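Putative mandelate racemase (Salmonella typhimurium, PDB 2O56) is a magnesium-binding member of the enolase superfamily, of unestablished reaction but possibly a hydro-lyase (dehydratase). Local coordinates at residues A[198-201]-A[202-206]; A[232-235]-A[236-240]; A[148-152]-A[153-157]; A[282-286]-A[287-291]. All coordinates share one frame; numbering follows the deposited sequence. Where two conformers were deposited one is given.

In the fold
All four contacts are local, each formed along or at an end of a helix in the C-terminal barrel domain, and all are partly buried. Contacts 1 and 2 lie inside the neighbouring helices 195-212 and 228-238 and touch each other, their centres 10 Å apart. Contact 3, where the chain enters helix 153-165, also touches contact 1, its centre 11 Å away. Contact 4, where helix 277-286 ends, stands apart, about 11 Å from contact 2 between nearest atoms. Chemistry follows position: contacts 1 and 2 both lay an aliphatic branch on a guanidinium, contact 2 adding an aromatic face, and contacts 3 and 4 rely on polar groups that handle helix ends.

Contact 1 (A[198-201]-A[202-206]); sequences LRLG and YDRMA
L200 and R204 make a local i to i+4 contact on helix 195-212, one of the helices that surround the parallel strands of the beta/alpha barrel. The evidence is the position of L200 CG, which sits over the centre of one face of the R204 guanidinium, 3.7 Å from R204 CZ. CD2 of the leucine comes over the same face, 3.7 Å from R204 NH2. L200 gets there because its CG stands anti to the backbone N (chi1 -176°), while the R204 chain runs extended from CG to NE. The guanidinium nitrogens bond backbone carbonyls: NE to T151 O, NH1 to T175 O and M178 O, and NH2 to D179 O, so this helix is tied to two loops. Beneath the side chains the helical bond R204 N to L200 O is 3.0 Å and nearly straight at 173°. On another side of the helix, R199 bends at chi2 and chi3 and lies beside Y202, their planes 68° apart, with its NH2 in a salt bridge to D195. R199 and D203 do not pair directly; a water accepts from R199 NH1 at 3.2 Å and donates to D203 OD1 at 2.8 Å.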
loop_
_atom_site.group_PDB
_atom_site.type_symbol
_atom_site.label_atom_id
_atom_site.label_comp_id
_atom_site.label_asym_id
_atom_site.label_seq_id
_atom_site.Cartn_x
_atom_site.Cartn_y
_atom_site.Cartn_z
ATOM N N LEU A 198 20.829 19.433 23.027
ATOM C CA LEU A 198 20.984 19.560 21.578
ATOM C C LEU A 198 21.429 20.967 21.161
ATOM O O LEU A 198 21.990 21.144 20.091
ATOM C CB LEU A 198 19.682 19.186 20.863
ATOM C CG LEU A 198 19.336 17.695 20.899
ATOM C CD1 LEU A 198 17.989 17.460 20.256
ATOM C CD2 LEU A 198 20.427 16.850 20.206
ATOM N N ARG A 199 21.171 21.954 22.019
ATOM C CA ARG A 199 21.534 23.354 21.757
ATOM C C ARG A 199 23.052 23.524 21.649
ATOM O O ARG A 199 23.545 24.272 20.788
ATOM C CB ARG A 199 20.965 24.236 22.880
ATOM C CG ARG A 199 21.393 25.705 22.874
ATOM C CD ARG A 199 20.672 26.518 21.828
ATOM N NE ARG A 199 19.271 26.149 21.662
ATOM C CZ ARG A 199 18.615 26.237 20.506
ATOM N NH1 ARG A 199 19.234 26.694 19.420
ATOM N NH2 ARG A 199 17.341 25.865 20.432
ATOM N N LEU A 200 23.771 22.818 22.521
ATOM C CA LEU A 200 25.217 22.706 22.467
ATOM C C LEU A 200 25.723 22.217 21.102
ATOM O O LEU A 200 26.555 22.870 20.471
ATOM C CB LEU A 200 25.710 21.781 23.578
ATOM C CG LEU A 200 27.226 21.607 23.738
ATOM C CD1 LEU A 200 27.935 22.959 23.935
ATOM C CD2 LEU A 200 27.514 20.672 24.905
ATOM N N GLY A 201 25.209 21.068 20.665
ATOM C CA GLY A 201 25.422 20.556 19.315
ATOM C C GLY A 201 25.146 21.574 18.222
ATOM O O GLY A 201 25.970 21.745 17.328
ATOM N N TYR A 202 23.994 22.250 18.295
ATOM C CA TYR A 202 23.661 23.280 17.315
ATOM C C TYR A 202 24.652 24.452 17.305
ATOM O O TYR A 202 25.013 24.957 16.233
ATOM C CB TYR A 202 22.255 23.845 17.549
ATOM C CG TYR A 202 21.978 25.027 16.653
ATOM C CD1 TYR A 202 21.583 24.834 15.332
ATOM C CD2 TYR A 202 22.160 26.341 17.108
ATOM C CE1 TYR A 202 21.357 25.911 14.492
ATOM C CE2 TYR A 202 21.945 27.412 16.271
ATOM C CZ TYR A 202 21.545 27.197 14.973
ATOM O OH TYR A 202 21.323 28.263 14.138
ATOM N N ASP A 203 25.039 24.908 18.498
ATOM C CA ASP A 203 25.954 26.061 18.631
ATOM C C ASP A 203 27.346 25.730 18.097
ATOM O O ASP A 203 27.960 26.545 17.414
ATOM C CB ASP A 203 26.075 26.504 20.091
ATOM C CG ASP A 203 24.829 27.194 20.604
ATOM O OD1 ASP A 203 24.005 27.692 19.794
ATOM O OD2 ASP A 203 24.669 27.222 21.833
ATOM N N ARG A 204 27.838 24.531 18.397
ATOM C CA ARG A 204 29.082 24.059 17.788
ATOM C C ARG A 204 28.976 24.037 16.258
ATOM O O ARG A 204 29.857 24.528 15.547
ATOM C CB ARG A 204 29.464 22.669 18.309
ATOM C CG ARG A 204 29.925 22.634 19.755
ATOM C CD ARG A 204 29.663 21.279 20.343
ATOM N NE ARG A 204 30.351 21.060 21.613
ATOM C CZ ARG A 204 30.214 19.972 22.362
ATOM N NH1 ARG A 204 29.396 18.997 21.984
ATOM N NH2 ARG A 204 30.888 19.860 23.499
ATOM N N MET A 205 27.874 23.497 15.755
ATOM C CA MET A 205 27.694 23.354 14.315
ATOM C C MET A 205 27.554 24.719 13.622
ATOM O O MET A 205 28.081 24.924 12.523
ATOM C CB MET A 205 26.498 22.446 14.018
ATOM C CG MET A 205 26.402 22.010 12.574
ATOM S SD MET A 205 27.358 20.546 12.237
ATOM C CE MET A 205 26.452 19.322 13.189
ATOM N N ALA A 206 26.868 25.658 14.274
ATOM C CA ALA A 206 26.647 26.975 13.677
ATOM C C ALA A 206 27.940 27.795 13.699
ATOM O O ALA A 206 28.182 28.620 12.807
ATOM C CB ALA A 206 25.521 27.718 14.422
HETATM O O HOH W 1 21.461 28.906 19.722
#

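Contact 2 (A[232-235]-A[236-240]); sequences IQFG and RMIEE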
loop_
_atom_site.group_PDB
_atom_site.type_symbol
_atom_site.label_atom_id
_atom_site.label_comp_id
_atom_site.label_asym_id
_atom_site.label_seq_id
_atom_site.Cartn_x
_atom_site.Cartn_y
_atom_site.Cartn_z
ATOM N N ILE A 232 15.409 13.360 14.711
ATOM C CA ILE A 232 14.494 14.353 14.133
ATOM C C ILE A 232 14.596 15.719 14.814
ATOM O O ILE A 232 14.620 16.739 14.144
ATOM C CB ILE A 232 13.034 13.858 14.089
ATOM C CG1 ILE A 232 12.896 12.735 13.040
ATOM C CG2 ILE A 232 12.062 15.018 13.773
ATOM C CD1 ILE A 232 11.638 11.883 13.225
ATOM N N GLN A 233 14.671 15.724 16.142
ATOM C CA GLN A 233 14.767 16.980 16.908
ATOM C C GLN A 233 16.021 17.750 16.468
ATOM O O GLN A 233 15.953 18.926 16.115
ATOM C CB GLN A 233 14.844 16.645 18.402
ATOM C CG GLN A 233 14.433 17.798 19.316
ATOM C CD GLN A 233 14.543 17.441 20.791
ATOM O OE1 GLN A 233 14.368 16.289 21.185
ATOM N NE2 GLN A 233 14.857 18.439 21.611
ATOM N N PHE A 234 17.152 17.049 16.445
ATOM C CA PHE A 234 18.415 17.639 16.039
ATOM C C PHE A 234 18.469 18.049 14.575
ATOM O O PHE A 234 18.919 19.152 14.249
ATOM C CB PHE A 234 19.593 16.727 16.382
ATOM C CG PHE A 234 20.917 17.404 16.215
ATOM C CD1 PHE A 234 21.237 18.522 16.992
ATOM C CD2 PHE A 234 21.823 16.963 15.259
ATOM C CE1 PHE A 234 22.446 19.169 16.831
ATOM C CE2 PHE A 234 23.042 17.607 15.097
ATOM C CZ PHE A 234 23.349 18.715 15.891
ATOM N N GLY A 235 18.000 17.180 13.684
ATOM C CA GLY A 235 18.065 17.497 12.245
ATOM C C GLY A 235 17.309 18.763 11.883
ATOM O O GLY A 235 17.782 19.577 11.072
ATOM N N ARG A 236 16.141 18.938 12.497
ATOM C CA ARG A 236 15.293 20.116 12.284
ATOM C C ARG A 236 15.980 21.398 12.761
ATOM O O ARG A 236 15.793 22.458 12.182
ATOM C CB ARG A 236 13.964 19.963 13.026
ATOM C CG ARG A 236 12.933 19.099 12.309
ATOM C CD ARG A 236 11.574 19.207 12.982
ATOM N NE ARG A 236 10.571 18.374 12.327
ATOM C CZ ARG A 236 9.620 17.694 12.962
ATOM N NH1 ARG A 236 9.526 17.732 14.290
ATOM N NH2 ARG A 236 8.764 16.965 12.260
ATOM N N MET A 237 16.761 21.280 13.833
ATOM C CA MET A 237 17.552 22.401 14.380
ATOM C C MET A 237 18.655 22.846 13.408
ATOM O O MET A 237 18.902 24.044 13.243
ATOM C CB MET A 237 18.194 22.005 15.705
ATOM C CG MET A 237 17.220 21.843 16.867
ATOM S SD MET A 237 18.064 21.546 18.446
ATOM C CE MET A 237 18.955 23.076 18.588
ATOM N N ILE A 238 19.296 21.877 12.754
ATOM C CA ILE A 238 20.463 22.144 11.912
ATOM C C ILE A 238 20.150 22.311 10.413
ATOM O O ILE A 238 21.026 22.707 9.631
ATOM C CB ILE A 238 21.620 21.119 12.147
ATOM C CG1 ILE A 238 21.206 19.689 11.752
ATOM C CG2 ILE A 238 22.084 21.163 13.592
ATOM C CD1 ILE A 238 22.377 18.755 11.601
ATOM N N GLU A 239 18.901 22.049 10.027
ATOM C CA GLU A 239 18.435 22.281 8.645
ATOM C C GLU A 239 18.919 23.581 7.991
ATOM O O GLU A 239 19.361 23.580 6.847
ATOM C CB GLU A 239 16.908 22.263 8.583
ATOM C CG GLU A 239 16.342 20.938 8.235
ATOM C CD GLU A 239 14.851 20.886 8.442
ATOM O OE1 GLU A 239 14.216 21.956 8.591
ATOM O OE2 GLU A 239 14.316 19.764 8.465
ATOM N N GLU A 240 18.822 24.686 8.723
ATOM C CA GLU A 240 19.141 26.009 8.182
ATOM C C GLU A 240 20.650 26.226 7.987
ATOM O O GLU A 240 21.061 27.195 7.351
ATOM C CB GLU A 240 18.603 27.090 9.136
ATOM C CG GLU A 240 19.475 27.234 10.405
ATOM C CD GLU A 240 18.755 27.841 11.593
ATOM O OE1 GLU A 240 17.515 27.702 11.701
ATOM O OE2 GLU A 240 19.445 28.451 12.435
#
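I238 meets F234 one helical turn back. I238 CB is 3.9 Å from F234 O, and from there the side chain divides. CG1 lies between the backbone N and the carbonyl carbon (chi1 64°), close against the turn at 3.4 Å from F234 O. CG2 rises over one face of the F234 ring, offset toward the rim: it is 3.6 Å from F234 CZ and 4.0 Å from the ring centroid, 26° off the normal, which meets the criteria of a CH-pi contact. CD1, at the end of the other branch, reaches F234 CE2 at 3.7 Å. The pair belongs to the last turns of helix 228-238, the crossover helix of a beta-alpha-beta unit between strands 217-221 and 246-247 in the barrel. L198 of helix 195-212 also packs on F234, as do T175, V176 and M222 from loops. I232 and R236 extend alongside each other in the same direction, and in one of the two conformers modelled for R236, I232 CG2 stands over the centre of the guanidinium, 3.7 Å from CZ, so this stack is less certain. I238 N bonds F234 O and more weakly G235 O, and E239 N makes a second weak bond to G235 O at 2.9 Å and 127°.

Contact 3 (A[148-152]-A[153-157]); sequences DMLTE and PEQYA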
loop_
_atom_site.group_PDB
_atom_site.type_symbol
_atom_site.label_atom_id
_atom_site.label_comp_id
_atom_site.label_asym_id
_atom_site.label_seq_id
_atom_site.Cartn_x
_atom_site.Cartn_y
_atom_site.Cartn_z
ATOM N N ASP A 148 42.771 15.648 21.007
ATOM C CA ASP A 148 41.783 16.661 21.337
ATOM C C ASP A 148 40.427 16.044 21.662
ATOM O O ASP A 148 39.986 15.114 20.996
ATOM C CB ASP A 148 41.654 17.657 20.192
ATOM C CG ASP A 148 42.857 18.571 20.079
ATOM O OD1 ASP A 148 43.833 18.373 20.838
ATOM O OD2 ASP A 148 42.823 19.488 19.232
ATOM N N MET A 149 39.785 16.560 22.706
ATOM C CA MET A 149 38.379 16.293 22.969
ATOM C C MET A 149 37.653 17.624 23.038
ATOM O O MET A 149 37.432 18.152 24.124
ATOM C CB MET A 149 38.207 15.533 24.294
ATOM C CG MET A 149 38.899 14.171 24.364
ATOM S SD MET A 149 38.185 12.932 23.274
ATOM C CE MET A 149 36.967 12.177 24.346
ATOM N N LEU A 150 37.298 18.169 21.878
ATOM C CA LEU A 150 36.845 19.563 21.769
ATOM C C LEU A 150 35.469 19.744 22.392
ATOM O O LEU A 150 34.602 18.875 22.247
ATOM C CB LEU A 150 36.829 20.025 20.298
ATOM C CG LEU A 150 38.079 19.809 19.440
ATOM C CD1 LEU A 150 37.854 20.373 18.062
ATOM C CD2 LEU A 150 39.308 20.454 20.057
ATOM N N THR A 151 35.274 20.858 23.103
ATOM C CA THR A 151 34.005 21.098 23.804
ATOM C C THR A 151 33.300 22.384 23.402
ATOM O O THR A 151 32.067 22.433 23.377
ATOM C CB THR A 151 34.124 21.037 25.357
ATOM O OG1 THR A 151 34.989 22.081 25.820
ATOM C CG2 THR A 151 34.658 19.703 25.805
ATOM N N GLU A 152 34.075 23.423 23.098
ATOM C CA GLU A 152 33.520 24.765 22.913
ATOM C C GLU A 152 33.296 25.050 21.435
ATOM O O GLU A 152 34.124 24.681 20.603
ATOM C CB GLU A 152 34.482 25.826 23.478
ATOM C CG GLU A 152 34.973 25.548 24.893
ATOM C CD GLU A 152 33.836 25.455 25.894
ATOM O OE1 GLU A 152 33.029 26.416 25.969
ATOM O OE2 GLU A 152 33.748 24.416 26.593
ATOM N N PRO A 153 32.189 25.734 21.097
ATOM C CA PRO A 153 31.909 26.063 19.694
ATOM C C PRO A 153 33.122 26.659 18.968
ATOM O O PRO A 153 33.418 26.273 17.836
ATOM C CB PRO A 153 30.798 27.104 19.809
ATOM C CG PRO A 153 30.060 26.677 21.053
ATOM C CD PRO A 153 31.131 26.226 21.999
ATOM N N GLU A 154 33.821 27.577 19.634
ATOM C CA GLU A 154 35.017 28.232 19.087
ATOM C C GLU A 154 36.101 27.225 18.682
ATOM O O GLU A 154 36.728 27.378 17.628
ATOM C CB GLU A 154 35.554 29.242 20.118
ATOM C CG GLU A 154 37.060 29.435 20.153
ATOM C CD GLU A 154 37.518 30.541 19.233
ATOM O OE1 GLU A 154 37.980 31.582 19.746
ATOM O OE2 GLU A 154 37.411 30.374 17.996
ATOM N N GLN A 155 36.293 26.192 19.509
ATOM C CA GLN A 155 37.237 25.108 19.215
ATOM C C GLN A 155 36.866 24.338 17.944
ATOM O O GLN A 155 37.743 23.992 17.150
ATOM C CB GLN A 155 37.336 24.134 20.387
ATOM C CG GLN A 155 37.786 24.747 21.707
ATOM C CD GLN A 155 38.057 23.697 22.761
ATOM O OE1 GLN A 155 39.202 23.318 23.004
ATOM N NE2 GLN A 155 37.002 23.210 23.387
ATOM N N TYR A 156 35.569 24.068 17.768
ATOM C CA TYR A 156 35.063 23.359 16.582
ATOM C C TYR A 156 35.279 24.193 15.316
ATOM O O TYR A 156 35.771 23.688 14.294
ATOM C CB TYR A 156 33.576 22.994 16.777
ATOM C CG TYR A 156 33.339 21.778 17.671
ATOM C CD1 TYR A 156 32.950 20.552 17.133
ATOM C CD2 TYR A 156 33.486 21.863 19.051
ATOM C CE1 TYR A 156 32.728 19.445 17.949
ATOM C CE2 TYR A 156 33.273 20.762 19.867
ATOM C CZ TYR A 156 32.892 19.561 19.317
ATOM O OH TYR A 156 32.684 18.481 20.151
ATOM N N ALA A 157 34.947 25.483 15.396
ATOM C CA ALA A 157 35.226 26.437 14.315
ATOM C C ALA A 157 36.702 26.432 13.918
ATOM O O ALA A 157 37.036 26.410 12.726
ATOM C CB ALA A 157 34.815 27.822 14.730
#
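The N-terminus of helix 153-165, where the loop after strand 130-135 turns into the first helix of the C-terminal barrel domain, is organised around E152 at the N-cap position and P153 at the first helical turn. Y156 folds back from that turn onto the loop. With CG anti to its carbonyl carbon (chi1 -78°), the ring is carried alongside L150, and Y156 OH donates to L150 O at 2.9 Å. The hydroxyl approaches from above the carbonyl plane, 49° out of it. L150 CB packs 3.7 Å from Y156 CE2. E152 O lies in the ring plane at the edge, 3.3 Å from Y156 CD2, and accepts the backbone N of Y156 at 3.2 Å with an N-H...O angle of 156°; the bond from Q155 N to the same oxygen is weak. On the loop side, T151 OG1 donates to E152 OE2 at 2.8 Å, meeting the carboxylate on its anti side and tying the bent E152 chain back along the loop. R204 of helix 195-212 packs against Y156. Backbone and hydroxyl donors of Y156 thus grip two carbonyls of the incoming chain, E152 O and L150 O, two residues apart, and these two bonds hold the tyrosine and the loop together at the start of the helix.

Contact 4 (A[282-286]-A[287-291]); sequences RPFLE and NGSLS
An Asx turn follows the C-terminal end of helix 277-286, on the way to barrel strand 292-293, with N287 as its leading residue. N287 N still closes a helical bond to P283 O, 2.9 Å long. The N287 side chain then takes over: a chi1 of 80° tucks CG over the backbone, which swings OD1 over the turn to accept two donors from one residue. S289 N reaches OD1 at 3.0 Å from above the amide plane, 36° out of it, and S289 OG gives a shorter bond of 2.7 Å, tilted only 16°. G288 between them has positive phi, a conformation that glycine adopts readily, and its N makes a weak bond to L285 O. The serine oxygen has a second neighbour, since S289 OG also lies at the edge of the F284 ring, near its plane, 3.4 Å from CD1. Beyond it L290 folds back so that CD1 packs 3.8 Å from F284 CB, while M258 of helix 255-264 touches F284, S289 and L290. On the helix itself, R282 NH1 and E286 OE1 form a salt bridge of 3.0 Å in the guanidinium plane, and E286 OE2 bonds Y316 OH of a neighbouring subunit. Together the Asx turn and the positive-phi glycine carry the chain from helix 277-286 into strand 292-293, an alpha-to-beta loop of the barrel.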
loop_
_atom_site.group_PDB
_atom_site.type_symbol
_atom_site.label_atom_id
_atom_site.label_comp_id
_atom_site.label_asym_id
_atom_site.label_seq_id
_atom_site.Cartn_x
_atom_site.Cartn_y
_atom_site.Cartn_z
ATOM N N ARG A 282 18.825 -3.291 0.358
ATOM C CA ARG A 282 17.532 -3.380 -0.307
ATOM C C ARG A 282 16.370 -2.561 0.304
ATOM O O ARG A 282 15.766 -1.752 -0.408
ATOM C CB ARG A 282 17.124 -4.837 -0.548
ATOM C CG ARG A 282 15.809 -4.957 -1.284
ATOM C CD ARG A 282 15.058 -6.267 -0.991
ATOM N NE ARG A 282 14.783 -6.409 0.440
ATOM C CZ ARG A 282 13.743 -5.850 1.066
ATOM N NH1 ARG A 282 12.850 -5.125 0.401
ATOM N NH2 ARG A 282 13.599 -6.019 2.365
ATOM N N PRO A 283 16.065 -2.750 1.614
ATOM C CA PRO A 283 14.914 -2.018 2.183
ATOM C C PRO A 283 15.077 -0.510 2.232
ATOM O O PRO A 283 14.088 0.223 2.125
ATOM C CB PRO A 283 14.846 -2.530 3.615
ATOM C CG PRO A 283 16.225 -3.008 3.901
ATOM C CD PRO A 283 16.684 -3.617 2.636
ATOM N N PHE A 284 16.308 -0.047 2.398
ATOM C CA PHE A 284 16.606 1.403 2.344
ATOM C C PHE A 284 16.500 1.987 0.943
ATOM O O PHE A 284 16.255 3.196 0.753
ATOM C CB PHE A 284 18.001 1.642 2.918
ATOM C CG PHE A 284 18.118 1.226 4.335
ATOM C CD1 PHE A 284 17.670 2.070 5.351
ATOM C CD2 PHE A 284 18.598 -0.031 4.665
ATOM C CE1 PHE A 284 17.729 1.680 6.691
ATOM C CE2 PHE A 284 18.651 -0.440 6.003
ATOM C CZ PHE A 284 18.225 0.433 7.019
ATOM N N LEU A 285 16.709 1.140 -0.051
ATOM C CA LEU A 285 16.553 1.579 -1.440
ATOM C C LEU A 285 15.074 1.627 -1.778
ATOM O O LEU A 285 14.601 2.591 -2.370
ATOM C CB LEU A 285 17.298 0.653 -2.403
ATOM C CG LEU A 285 18.810 0.553 -2.200
ATOM C CD1 LEU A 285 19.352 -0.494 -3.145
ATOM C CD2 LEU A 285 19.465 1.856 -2.471
ATOM N N GLU A 286 14.351 0.592 -1.367
ATOM C CA GLU A 286 12.917 0.508 -1.618
ATOM C C GLU A 286 12.096 1.533 -0.853
ATOM O O GLU A 286 11.093 2.005 -1.361
ATOM C CB GLU A 286 12.410 -0.917 -1.375
ATOM C CG GLU A 286 12.900 -1.882 -2.460
ATOM C CD GLU A 286 12.356 -3.287 -2.302
ATOM O OE1 GLU A 286 11.370 -3.486 -1.561
ATOM O OE2 GLU A 286 12.930 -4.203 -2.917
ATOM N N ASN A 287 12.530 1.896 0.348
ATOM C CA ASN A 287 11.766 2.833 1.152
ATOM C C ASN A 287 12.169 4.299 0.941
ATOM O O ASN A 287 11.541 5.197 1.480
ATOM C CB ASN A 287 11.680 2.409 2.644
ATOM C CG ASN A 287 12.934 2.757 3.485
ATOM O OD1 ASN A 287 13.894 3.340 3.010
ATOM N ND2 ASN A 287 12.895 2.389 4.763
ATOM N N GLY A 288 13.215 4.523 0.153
ATOM C CA GLY A 288 13.619 5.891 -0.243
ATOM C C GLY A 288 14.214 6.724 0.874
ATOM O O GLY A 288 14.284 7.959 0.766
ATOM N N SER A 289 14.693 6.076 1.935
ATOM C CA SER A 289 15.196 6.842 3.114
ATOM C C SER A 289 16.589 7.460 2.957
ATOM O O SER A 289 16.868 8.538 3.501
ATOM C CB SER A 289 15.161 5.991 4.385
ATOM O OG SER A 289 15.877 4.773 4.220
ATOM N N LEU A 290 17.470 6.780 2.224
ATOM C CA LEU A 290 18.879 7.199 2.128
ATOM C C LEU A 290 19.099 7.948 0.833
ATOM O O LEU A 290 18.531 7.582 -0.182
ATOM C CB LEU A 290 19.825 5.982 2.223
ATOM C CG LEU A 290 19.764 5.175 3.535
ATOM C CD1 LEU A 290 20.816 4.093 3.527
ATOM C CD2 LEU A 290 19.978 6.143 4.709
ATOM N N SER A 291 19.905 9.009 0.871
ATOM C CA SER A 291 20.351 9.683 -0.339
ATOM C C SER A 291 21.778 9.287 -0.679
ATOM O O SER A 291 22.156 9.240 -1.848
ATOM C CB SER A 291 20.306 11.218 -0.153
ATOM O OG SER A 291 18.970 11.679 -0.045
#